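Putative isomerase YbhH (Escherichia coli, PDB 6OTV) probably acts as an isomerase of the PrpF family, related in fold to diaminopimelate epimerase, although its substrate and the reaction it catalyses remain unassigned. Local coordinates at residues T126-E131 with F163-G168; M194-V199 with A278-I283; T13-F18 with P55-V60; M36-S41 with D48-G53. All coordinates share one frame; numbering follows the deposited sequence.

Contact 1: T126-E131 with F163-G168; sequences TGTFIE and FLNAAG. With EDO (1,2-ethanediol), chain D.
The amide of N165 takes over the pairing of two strands just where their regular backbone ladder stops. Its OD1 accepts the backbone N of F129 at 2.8 Å in an almost straight bond (N-H...O 177°), although the donor is tilted out of the carbonyl plane, while ND2 reaches back to G127 O in a weak bond of 3.4 Å. A chi1 of 60° tucks CG in over its own main chain, and this directs the amide to 127-129. ND2 also meets the edge of the F129 ring, 3.6 Å from CD1, with the amide and ring planes 66° apart. The frame is an antiparallel pairing of strands 129-135 and 158-163: I130 and F163 form a non-hydrogen-bonded pair, and L164 N bonds to F129 O at 2.9 Å. On the face carrying that pair, I130 CG1 lies over the F163 ring in a CH-pi contact, 4.0 Å from the centroid, while T128 CG2 comes obliquely to CD2 of the same ring. L164 packs its CD1 against F129 CB at 4.0 Å and also touches P69 of the second subunit. Upstream, T126 OG1 accepts T128 N in an ST turn. E131 is held by salt bridges to R118 and R120. A 1,2-ethanediol, probably from the crystallisation liquor, bridges F163 O and A166 N through its O2.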
loop_
_atom_site.group_PDB
_atom_site.type_symbol
_atom_site.label_atom_id
_atom_site.label_comp_id
_atom_site.label_asym_id
_atom_site.label_seq_id
_atom_site.Cartn_x
_atom_site.Cartn_y
_atom_site.Cartn_z
ATOM N N THR A 126 -14.791 -2.511 -2.261
ATOM C CA THR A 126 -14.521 -2.657 -0.838
ATOM C C THR A 126 -13.370 -1.806 -0.325
ATOM O O THR A 126 -13.172 -1.748 0.894
ATOM C CB THR A 126 -14.211 -4.123 -0.496
ATOM O OG1 THR A 126 -13.026 -4.530 -1.192
ATOM C CG2 THR A 126 -15.366 -5.030 -0.893
ATOM N N GLY A 127 -12.605 -1.157 -1.200
ATOM C CA GLY A 127 -11.398 -0.489 -0.756
ATOM C C GLY A 127 -10.259 -1.416 -0.391
ATOM O O GLY A 127 -9.252 -0.951 0.149
ATOM N N THR A 128 -10.389 -2.711 -0.665
ATOM C CA THR A 128 -9.342 -3.673 -0.353
ATOM C C THR A 128 -8.252 -3.634 -1.417
ATOM O O THR A 128 -8.534 -3.530 -2.616
ATOM C CB THR A 128 -9.932 -5.083 -0.256
ATOM O OG1 THR A 128 -10.971 -5.096 0.729
ATOM C CG2 THR A 128 -8.866 -6.102 0.135
ATOM N N PHE A 129 -7.000 -3.713 -0.971
ATOM C CA PHE A 129 -5.845 -3.731 -1.861
ATOM C C PHE A 129 -5.311 -5.154 -1.974
ATOM O O PHE A 129 -5.088 -5.823 -0.960
ATOM C CB PHE A 129 -4.750 -2.789 -1.355
ATOM C CG PHE A 129 -5.092 -1.333 -1.493
ATOM C CD1 PHE A 129 -5.951 -0.721 -0.595
ATOM C CD2 PHE A 129 -4.548 -0.573 -2.520
ATOM C CE1 PHE A 129 -6.266 0.623 -0.720
ATOM C CE2 PHE A 129 -4.855 0.770 -2.650
ATOM C CZ PHE A 129 -5.715 1.371 -1.748
ATOM N N ILE A 130 -5.110 -5.611 -3.208
ATOM C CA ILE A 130 -4.633 -6.962 -3.482
ATOM C C ILE A 130 -3.470 -6.875 -4.456
ATOM O O ILE A 130 -3.515 -6.109 -5.425
ATOM C CB ILE A 130 -5.747 -7.866 -4.060
ATOM C CG1 ILE A 130 -6.991 -7.849 -3.167
ATOM C CG2 ILE A 130 -5.245 -9.294 -4.229
ATOM C CD1 ILE A 130 -8.065 -6.892 -3.639
ATOM N N GLU A 131 -2.425 -7.658 -4.203
ATOM C CA GLU A 131 -1.330 -7.800 -5.151
ATOM C C GLU A 131 -1.526 -9.079 -5.953
ATOM O O GLU A 131 -1.777 -10.145 -5.381
ATOM C CB GLU A 131 0.032 -7.822 -4.454
ATOM C CG GLU A 131 1.171 -8.156 -5.413
ATOM C CD GLU A 131 2.552 -7.937 -4.820
ATOM O OE1 GLU A 131 2.684 -7.150 -3.858
ATOM O OE2 GLU A 131 3.511 -8.555 -5.330
ATOM N N PHE A 163 -3.731 -10.553 -0.270
ATOM C CA PHE A 163 -4.573 -9.509 0.299
ATOM C C PHE A 163 -3.765 -8.679 1.291
ATOM O O PHE A 163 -3.113 -9.226 2.186
ATOM C CB PHE A 163 -5.806 -10.127 0.963
ATOM C CG PHE A 163 -6.810 -10.662 -0.026
ATOM C CD1 PHE A 163 -6.503 -11.757 -0.825
ATOM C CD2 PHE A 163 -8.054 -10.067 -0.167
ATOM C CE1 PHE A 163 -7.416 -12.246 -1.746
ATOM C CE2 PHE A 163 -8.976 -10.554 -1.085
ATOM C CZ PHE A 163 -8.654 -11.644 -1.876
ATOM N N LEU A 164 -3.814 -7.356 1.127
ATOM C CA LEU A 164 -2.877 -6.455 1.788
ATOM C C LEU A 164 -3.453 -5.741 3.004
ATOM O O LEU A 164 -2.693 -5.392 3.913
ATOM C CB LEU A 164 -2.368 -5.411 0.787
ATOM C CG LEU A 164 -1.774 -5.997 -0.496
ATOM C CD1 LEU A 164 -1.411 -4.897 -1.482
ATOM C CD2 LEU A 164 -0.565 -6.866 -0.176
ATOM N N ASN A 165 -4.762 -5.511 3.052
ATOM C CA ASN A 165 -5.386 -4.816 4.178
ATOM C C ASN A 165 -6.707 -5.492 4.544
ATOM O O ASN A 165 -7.759 -4.857 4.632
ATOM C CB ASN A 165 -5.581 -3.332 3.862
ATOM C CG ASN A 165 -6.469 -3.104 2.650
ATOM O OD1 ASN A 165 -6.565 -3.956 1.767
ATOM N ND2 ASN A 165 -7.127 -1.953 2.607
ATOM N N ALA A 166 -6.652 -6.808 4.774
ATOM C CA ALA A 166 -7.859 -7.566 5.093
ATOM C C ALA A 166 -8.349 -7.300 6.510
ATOM O O ALA A 166 -9.550 -7.426 6.778
ATOM C CB ALA A 166 -7.605 -9.062 4.900
ATOM N N ALA A 167 -7.450 -6.941 7.425
ATOM C CA ALA A 167 -7.825 -6.723 8.819
ATOM C C ALA A 167 -8.789 -5.549 8.951
ATOM O O ALA A 167 -8.460 -4.418 8.576
ATOM C CB ALA A 167 -6.575 -6.478 9.661
ATOM N N GLY A 168 -9.980 -5.821 9.484
ATOM C CA GLY A 168 -10.964 -4.789 9.758
ATOM C C GLY A 168 -11.496 -4.083 8.527
ATOM O O GLY A 168 -11.573 -2.852 8.501
HETATM C C1 EDO D . -4.247 -7.587 6.775
HETATM O O1 EDO D . -3.699 -6.389 7.331
HETATM C C2 EDO D . -3.454 -7.967 5.529
HETATM O O2 EDO D . -4.222 -8.840 4.693
#

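Contact 2: M194-V199 with A278-I283; sequences MAMPVV and AITGAI. With PO4 (phosphate ion), chain I.
A195 and T280 face each other where the tight turn of the beta hairpin 187-193/197-202 meets the first turn of helix 279-290; the positive phi of A195 (65°) fits its place in that turn. Both CA-CB bonds point across the interface, and the CB atoms stand 4.1 Å apart. No hydrogen bond joins the two segments, so the fit rests on packing. The A195 methyl lies against the branched I283, with CB to CB at 3.7 Å; T280 and I283, three residues apart on one side of the helix, thus both meet this small side chain. M194 and M196 reach the helix to either side of A195. The M194 chain, bent at chi2 and chi3, crosses I283 at about a right angle, and its CE touches I283 CG2 at 3.8 Å. M196 has CG anti to its backbone N (chi1 175°) and then bends twice, which carries its CE obliquely over T280 to 3.4 Å from OG1. V198 turns toward A284 farther along the helix. A278 holds the N-cap position, and a phosphate ion, probably from the crystallisation liquor, sits at this helix start, where G94 and N95 also bind it. I279 N donates to its O4 at 3.0 Å, with a weaker, longer bond to O3.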
loop_
_atom_site.group_PDB
_atom_site.type_symbol
_atom_site.label_atom_id
_atom_site.label_comp_id
_atom_site.label_asym_id
_atom_site.label_seq_id
_atom_site.Cartn_x
_atom_site.Cartn_y
_atom_site.Cartn_z
ATOM N N MET A 194 -11.865 -10.197 8.803
ATOM C CA MET A 194 -10.672 -10.407 7.980
ATOM C C MET A 194 -11.139 -10.587 6.539
ATOM O O MET A 194 -11.673 -11.644 6.187
ATOM C CB MET A 194 -9.867 -11.614 8.455
ATOM C CG MET A 194 -8.783 -11.285 9.471
ATOM S SD MET A 194 -7.425 -10.320 8.771
ATOM C CE MET A 194 -6.763 -11.468 7.570
ATOM N N ALA A 195 -10.956 -9.543 5.723
ATOM C CA ALA A 195 -11.416 -9.490 4.335
ATOM C C ALA A 195 -12.939 -9.514 4.237
ATOM O O ALA A 195 -13.508 -9.086 3.228
ATOM C CB ALA A 195 -10.809 -10.630 3.510
ATOM N N MET A 196 -13.604 -9.996 5.279
ATOM C CA MET A 196 -15.056 -10.077 5.334
ATOM C C MET A 196 -15.481 -10.237 6.788
ATOM O O MET A 196 -14.905 -11.059 7.511
ATOM C CB MET A 196 -15.569 -11.247 4.489
ATOM C CG MET A 196 -17.073 -11.480 4.570
ATOM S SD MET A 196 -18.044 -10.157 3.816
ATOM C CE MET A 196 -17.531 -10.297 2.107
ATOM N N PRO A 197 -16.450 -9.456 7.263
ATOM C CA PRO A 197 -17.008 -9.702 8.602
ATOM C C PRO A 197 -17.811 -10.995 8.598
ATOM O O PRO A 197 -18.776 -11.134 7.846
ATOM C CB PRO A 197 -17.905 -8.481 8.847
ATOM C CG PRO A 197 -17.470 -7.462 7.841
ATOM C CD PRO A 197 -16.997 -8.234 6.654
ATOM N N VAL A 198 -17.396 -11.950 9.428
ATOM C CA VAL A 198 -18.082 -13.231 9.531
ATOM C C VAL A 198 -18.278 -13.575 10.999
ATOM O O VAL A 198 -17.543 -13.109 11.875
ATOM C CB VAL A 198 -17.322 -14.376 8.816
ATOM C CG1 VAL A 198 -17.093 -14.048 7.345
ATOM C CG2 VAL A 198 -16.009 -14.678 9.524
ATOM N N VAL A 199 -19.288 -14.399 11.262
ATOM C CA VAL A 199 -19.506 -14.992 12.575
ATOM C C VAL A 199 -19.363 -16.500 12.414
ATOM O O VAL A 199 -20.117 -17.129 11.661
ATOM C CB VAL A 199 -20.871 -14.601 13.169
ATOM C CG1 VAL A 199 -21.966 -14.668 12.114
ATOM C CG2 VAL A 199 -21.207 -15.484 14.359
ATOM N N ALA A 278 -16.645 -18.161 -0.770
ATOM C CA ALA A 278 -16.058 -16.906 -1.222
ATOM C C ALA A 278 -14.609 -16.798 -0.764
ATOM O O ALA A 278 -14.250 -17.236 0.334
ATOM C CB ALA A 278 -16.863 -15.718 -0.695
ATOM N N ILE A 279 -13.770 -16.211 -1.623
ATOM C CA ILE A 279 -12.360 -16.030 -1.288
ATOM C C ILE A 279 -12.214 -15.208 -0.013
ATOM O O ILE A 279 -11.407 -15.536 0.867
ATOM C CB ILE A 279 -11.609 -15.382 -2.467
ATOM C CG1 ILE A 279 -11.694 -16.272 -3.711
ATOM C CG2 ILE A 279 -10.157 -15.098 -2.091
ATOM C CD1 ILE A 279 -11.100 -17.644 -3.518
ATOM N N THR A 280 -12.995 -14.132 0.111
ATOM C CA THR A 280 -12.937 -13.317 1.320
ATOM C C THR A 280 -13.337 -14.126 2.546
ATOM O O THR A 280 -12.711 -14.010 3.606
ATOM C CB THR A 280 -13.831 -12.086 1.176
ATOM O OG1 THR A 280 -15.180 -12.496 0.925
ATOM C CG2 THR A 280 -13.349 -11.213 0.030
ATOM N N GLY A 281 -14.373 -14.958 2.420
ATOM C CA GLY A 281 -14.720 -15.851 3.512
ATOM C C GLY A 281 -13.596 -16.813 3.846
ATOM O O GLY A 281 -13.350 -17.116 5.016
ATOM N N ALA A 282 -12.890 -17.297 2.820
ATOM C CA ALA A 282 -11.768 -18.197 3.058
ATOM C C ALA A 282 -10.656 -17.497 3.831
ATOM O O ALA A 282 -9.989 -18.116 4.667
ATOM C CB ALA A 282 -11.246 -18.750 1.731
ATOM N N ILE A 283 -10.448 -16.205 3.571
ATOM C CA ILE A 283 -9.448 -15.450 4.322
ATOM C C ILE A 283 -9.822 -15.408 5.798
ATOM O O ILE A 283 -8.989 -15.654 6.679
ATOM C CB ILE A 283 -9.293 -14.030 3.746
ATOM C CG1 ILE A 283 -8.979 -14.074 2.248
ATOM C CG2 ILE A 283 -8.223 -13.260 4.508
ATOM C CD1 ILE A 283 -7.803 -14.941 1.889
HETATM P P PO4 I . -15.704 -15.328 -4.792
HETATM O O1 PO4 I . -17.190 -15.262 -4.517
HETATM O O2 PO4 I . -15.459 -15.257 -6.280
HETATM O O3 PO4 I . -15.008 -14.179 -4.096
HETATM O O4 PO4 I . -15.152 -16.634 -4.277
#

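Contact 3: T13-F18 with P55-V60; sequences TSRGAF and PLTSKV
Strands 14-20 and 59-65 lie side by side and parallel, joined through helix 28-39 between them in the chain. Two parallel bridges, G16 with K59 and A17 with V60, set the register, and A17 N donates to K59 O at 3.1 Å. The pairing starts before strand 59-65 does: R15 N bonds to L56 O at 2.9 Å, while CA-H...O contacts such as T57 CA to R15 O fill in along the ladder. G16, which has no side chain, lets K59 O approach its CA to 3.1 Å, another CA-H...O contact. On the face of K59, the lysine chain extends past S14, and its CE comes 3.3 Å from S14 OG; NZ itself is hydrogen-bonded to Q79. A17 and V60 project to the other face, toward M39 of the helix. At the start of the pairing, a chi1 of -168° swings the R15 chain away from its own N, and the bend at chi3 lays the guanidinium flat over T57, with T57 CG2 above the centre of the plane and T57 CB 3.7 Å from NH2. A water at the guanidinium edge accepts from R15 NE at 2.9 Å and donates to T57 O at 3.0 Å. The apolar contact over one face and the water link at the edge together fix the rotation of the guanidinium plane.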
loop_
_atom_site.group_PDB
_atom_site.type_symbol
_atom_site.label_atom_id
_atom_site.label_comp_id
_atom_site.label_asym_id
_atom_site.label_seq_id
_atom_site.Cartn_x
_atom_site.Cartn_y
_atom_site.Cartn_z
ATOM N N THR A 13 -12.910 -19.774 -10.932
ATOM C CA THR A 13 -14.111 -20.545 -11.223
ATOM C C THR A 13 -15.249 -19.675 -11.743
ATOM O O THR A 13 -16.412 -20.092 -11.700
ATOM C CB THR A 13 -14.565 -21.303 -9.976
ATOM O OG1 THR A 13 -14.857 -20.367 -8.929
ATOM C CG2 THR A 13 -13.481 -22.252 -9.511
ATOM N N SER A 14 -14.940 -18.475 -12.224
ATOM C CA SER A 14 -15.931 -17.551 -12.751
ATOM C C SER A 14 -15.520 -17.127 -14.152
ATOM O O SER A 14 -14.377 -17.319 -14.573
ATOM C CB SER A 14 -16.091 -16.321 -11.847
ATOM O OG SER A 14 -16.641 -16.678 -10.592
ATOM N N ARG A 15 -16.469 -16.528 -14.869
ATOM C CA ARG A 15 -16.242 -16.054 -16.227
ATOM C C ARG A 15 -17.095 -14.816 -16.466
ATOM O O ARG A 15 -18.206 -14.705 -15.941
ATOM C CB ARG A 15 -16.580 -17.142 -17.250
ATOM C CG ARG A 15 -16.121 -16.859 -18.667
ATOM C CD ARG A 15 -16.685 -17.914 -19.599
ATOM N NE ARG A 15 -18.108 -17.693 -19.842
ATOM C CZ ARG A 15 -18.971 -18.651 -20.164
ATOM N NH1 ARG A 15 -18.567 -19.910 -20.267
ATOM N NH2 ARG A 15 -20.245 -18.349 -20.369
ATOM N N GLY A 16 -16.572 -13.890 -17.260
ATOM C CA GLY A 16 -17.346 -12.707 -17.586
ATOM C C GLY A 16 -16.553 -11.727 -18.424
ATOM O O GLY A 16 -15.467 -12.034 -18.923
ATOM N N ALA A 17 -17.122 -10.534 -18.575
ATOM C CA ALA A 17 -16.517 -9.492 -19.391
ATOM C C ALA A 17 -15.511 -8.688 -18.585
ATOM O O ALA A 17 -15.756 -8.338 -17.425
ATOM C CB ALA A 17 -17.574 -8.545 -19.956
ATOM N N PHE A 18 -14.381 -8.394 -19.217
ATOM C CA PHE A 18 -13.380 -7.481 -18.687
ATOM C C PHE A 18 -13.363 -6.245 -19.580
ATOM O O PHE A 18 -13.134 -6.350 -20.791
ATOM C CB PHE A 18 -12.009 -8.155 -18.617
ATOM C CG PHE A 18 -11.868 -9.115 -17.460
ATOM C CD1 PHE A 18 -12.544 -10.324 -17.456
ATOM C CD2 PHE A 18 -11.063 -8.801 -16.374
ATOM C CE1 PHE A 18 -12.423 -11.204 -16.392
ATOM C CE2 PHE A 18 -10.934 -9.676 -15.307
ATOM C CZ PHE A 18 -11.617 -10.879 -15.316
ATOM N N PRO A 55 -24.902 -17.314 -12.401
ATOM C CA PRO A 55 -24.169 -16.243 -11.701
ATOM C C PRO A 55 -22.659 -16.339 -11.851
ATOM O O PRO A 55 -21.980 -15.307 -11.926
ATOM C CB PRO A 55 -24.602 -16.423 -10.239
ATOM C CG PRO A 55 -25.938 -17.082 -10.320
ATOM C CD PRO A 55 -25.885 -17.980 -11.524
ATOM N N LEU A 56 -22.110 -17.555 -11.911
ATOM C CA LEU A 56 -20.673 -17.719 -12.078
ATOM C C LEU A 56 -20.183 -17.238 -13.438
ATOM O O LEU A 56 -19.003 -16.897 -13.571
ATOM C CB LEU A 56 -20.291 -19.185 -11.873
ATOM C CG LEU A 56 -20.452 -19.707 -10.443
ATOM C CD1 LEU A 56 -20.027 -21.160 -10.351
ATOM C CD2 LEU A 56 -19.653 -18.854 -9.463
ATOM N N THR A 57 -21.058 -17.191 -14.443
ATOM C CA THR A 57 -20.682 -16.809 -15.798
ATOM C C THR A 57 -21.421 -15.553 -16.252
ATOM O O THR A 57 -21.660 -15.359 -17.445
ATOM C CB THR A 57 -20.938 -17.960 -16.770
ATOM O OG1 THR A 57 -22.321 -18.323 -16.717
ATOM C CG2 THR A 57 -20.088 -19.173 -16.402
ATOM N N SER A 58 -21.783 -14.693 -15.306
ATOM C CA SER A 58 -22.514 -13.464 -15.593
ATOM C C SER A 58 -21.938 -12.323 -14.759
ATOM O O SER A 58 -22.654 -11.598 -14.069
ATOM C CB SER A 58 -24.008 -13.651 -15.330
ATOM O OG SER A 58 -24.743 -12.505 -15.724
ATOM N N LYS A 59 -20.620 -12.159 -14.825
ATOM C CA LYS A 59 -19.906 -11.178 -14.025
ATOM C C LYS A 59 -19.183 -10.188 -14.929
ATOM O O LYS A 59 -18.941 -10.453 -16.110
ATOM C CB LYS A 59 -18.904 -11.863 -13.084
ATOM C CG LYS A 59 -19.528 -12.877 -12.124
ATOM C CD LYS A 59 -18.468 -13.471 -11.201
ATOM C CE LYS A 59 -19.047 -14.512 -10.253
ATOM N NZ LYS A 59 -19.979 -13.903 -9.272
ATOM N N VAL A 60 -18.845 -9.031 -14.361
ATOM C CA VAL A 60 -18.137 -7.975 -15.078
ATOM C C VAL A 60 -17.020 -7.442 -14.189
ATOM O O VAL A 60 -17.205 -7.266 -12.980
ATOM C CB VAL A 60 -19.085 -6.827 -15.500
ATOM C CG1 VAL A 60 -18.311 -5.727 -16.208
ATOM C CG2 VAL A 60 -20.207 -7.346 -16.392
HETATM O O HOH W 1 -19.699 -15.282 -19.756
#

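Contact 4: M36-S41 with D48-G53; sequences MAIMGS and DGIGGG
I38 O and M39 O, two carbonyls at the end of helix 28-39, accept successive backbone amides of the returning loop. I50 N gives I38 O a nearly straight bond of 2.9 Å (N-H...O 170°), lying in the carbonyl plane. G51 N reaches M39 O at 3.0 Å with more bend (144°), from a donor tilted out of that plane. The I50 side chain lies alongside I38, pointing the same way, with CD1 3.8 Å from I38 CG2. M39 crosses it obliquely, its SD 3.9 Å from I50 CG1. The I50 chi1 of 69° turns CG1 back over the main chain, 3.4 Å from I38 O. The backbones come close at two glycines, G40 and G49, whose CA atoms are 3.7 Å apart. G40, with positive phi, ends the helix, and M36 O accepts both G40 N and S41 N. One water bridges A37 O and D48 O, and another links G40 O to D48 N. Farther out, I38 packs on I4 and L19, I50 on M8 and A17, and M39 on A17 and V80, which seats the helix end and its loop against strands 3-11, 14-20 and 73-80.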
loop_
_atom_site.group_PDB
_atom_site.type_symbol
_atom_site.label_atom_id
_atom_site.label_comp_id
_atom_site.label_asym_id
_atom_site.label_seq_id
_atom_site.Cartn_x
_atom_site.Cartn_y
_atom_site.Cartn_z
ATOM N N MET A 36 -25.931 -4.939 -18.549
ATOM C CA MET A 36 -26.993 -5.916 -18.768
ATOM C C MET A 36 -27.041 -6.352 -20.224
ATOM O O MET A 36 -27.208 -7.542 -20.520
ATOM C CB MET A 36 -28.343 -5.338 -18.340
ATOM C CG MET A 36 -28.435 -4.952 -16.872
ATOM S SD MET A 36 -29.994 -4.116 -16.503
ATOM C CE MET A 36 -29.631 -3.378 -14.913
ATOM N N ALA A 37 -26.889 -5.401 -21.151
ATOM C CA ALA A 37 -26.933 -5.732 -22.571
ATOM C C ALA A 37 -25.738 -6.576 -22.993
ATOM O O ALA A 37 -25.850 -7.381 -23.925
ATOM C CB ALA A 37 -27.001 -4.456 -23.409
ATOM N N ILE A 38 -24.589 -6.406 -22.334
ATOM C CA ILE A 38 -23.430 -7.227 -22.669
ATOM C C ILE A 38 -23.675 -8.677 -22.278
ATOM O O ILE A 38 -23.380 -9.601 -23.046
ATOM C CB ILE A 38 -22.158 -6.668 -22.003
ATOM C CG1 ILE A 38 -21.797 -5.302 -22.590
ATOM C CG2 ILE A 38 -20.993 -7.627 -22.183
ATOM C CD1 ILE A 38 -20.564 -4.682 -21.959
ATOM N N MET A 39 -24.240 -8.901 -21.090
ATOM C CA MET A 39 -24.427 -10.248 -20.568
ATOM C C MET A 39 -25.694 -10.921 -21.070
ATOM O O MET A 39 -25.772 -12.153 -21.041
ATOM C CB MET A 39 -24.465 -10.218 -19.043
ATOM C CG MET A 39 -23.177 -9.759 -18.441
ATOM S SD MET A 39 -21.842 -10.800 -19.036
ATOM C CE MET A 39 -20.617 -9.561 -19.176
ATOM N N GLY A 40 -26.682 -10.153 -21.514
ATOM C CA GLY A 40 -27.970 -10.735 -21.826
ATOM C C GLY A 40 -28.835 -10.920 -20.602
ATOM O O GLY A 40 -29.592 -11.896 -20.522
ATOM N N SER A 41 -28.730 -10.009 -19.635
ATOM C CA SER A 41 -29.531 -10.082 -18.421
ATOM C C SER A 41 -31.020 -10.089 -18.746
ATOM O O SER A 41 -31.483 -9.375 -19.639
ATOM C CB SER A 41 -29.200 -8.900 -17.510
ATOM O OG SER A 41 -30.005 -8.907 -16.345
ATOM N N ASP A 48 -29.403 -13.671 -25.371
ATOM C CA ASP A 48 -29.113 -12.522 -26.220
ATOM C C ASP A 48 -27.877 -11.754 -25.760
ATOM O O ASP A 48 -27.720 -10.577 -26.101
ATOM C CB ASP A 48 -30.324 -11.590 -26.285
ATOM C CG ASP A 48 -30.438 -10.875 -27.622
ATOM O OD1 ASP A 48 -29.790 -11.317 -28.594
ATOM O OD2 ASP A 48 -31.173 -9.867 -27.704
ATOM N N GLY A 49 -27.001 -12.393 -24.989
ATOM C CA GLY A 49 -25.759 -11.771 -24.570
ATOM C C GLY A 49 -24.619 -12.766 -24.507
ATOM O O GLY A 49 -24.743 -13.881 -25.019
ATOM N N ILE A 50 -23.496 -12.381 -23.890
ATOM C CA ILE A 50 -22.358 -13.292 -23.788
ATOM C C ILE A 50 -22.345 -14.071 -22.482
ATOM O O ILE A 50 -21.493 -14.957 -22.312
ATOM C CB ILE A 50 -21.009 -12.557 -23.922
ATOM C CG1 ILE A 50 -20.756 -11.671 -22.701
ATOM C CG2 ILE A 50 -20.970 -11.739 -25.197
ATOM C CD1 ILE A 50 -19.378 -11.050 -22.686
ATOM N N GLY A 51 -23.249 -13.771 -21.555
ATOM C CA GLY A 51 -23.279 -14.496 -20.306
ATOM C C GLY A 51 -23.702 -15.939 -20.494
ATOM O O GLY A 51 -24.314 -16.318 -21.493
ATOM N N GLY A 52 -23.365 -16.759 -19.506
ATOM C CA GLY A 52 -23.690 -18.169 -19.554
ATOM C C GLY A 52 -24.980 -18.567 -18.870
ATOM O O GLY A 52 -25.240 -19.767 -18.729
ATOM N N GLY A 53 -25.798 -17.608 -18.439
ATOM C CA GLY A 53 -27.044 -17.924 -17.765
ATOM C C GLY A 53 -26.901 -18.390 -16.335
ATOM O O GLY A 53 -27.876 -18.883 -15.759
HETATM O O HOH W 2 -28.425 -8.496 -24.569
HETATM O O HOH W 3 -30.655 -12.559 -23.140
#

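From the N terminus, strand 14-20 opens contact 3, which closes only when the chain returns through 55-60. Within that interval, contact 4 ties the end of helix 28-39 to the loop at 48-53, a short closure inside a longer one. The two touch: T57 O lies 3.0 Å from G52 N, a probable hydrogen bond. Contact 1 follows in series, joining strand 129-135 to the end of strand 158-163, and contact 2 comes last, bringing the turn at 194-196, ahead of strand 197-202, onto helix 279-290. Contacts 1 and 2 meet through A166 and A195, whereas contacts 1 and 3 lie on opposite sides of the chain's centre, about 22 Å between centres.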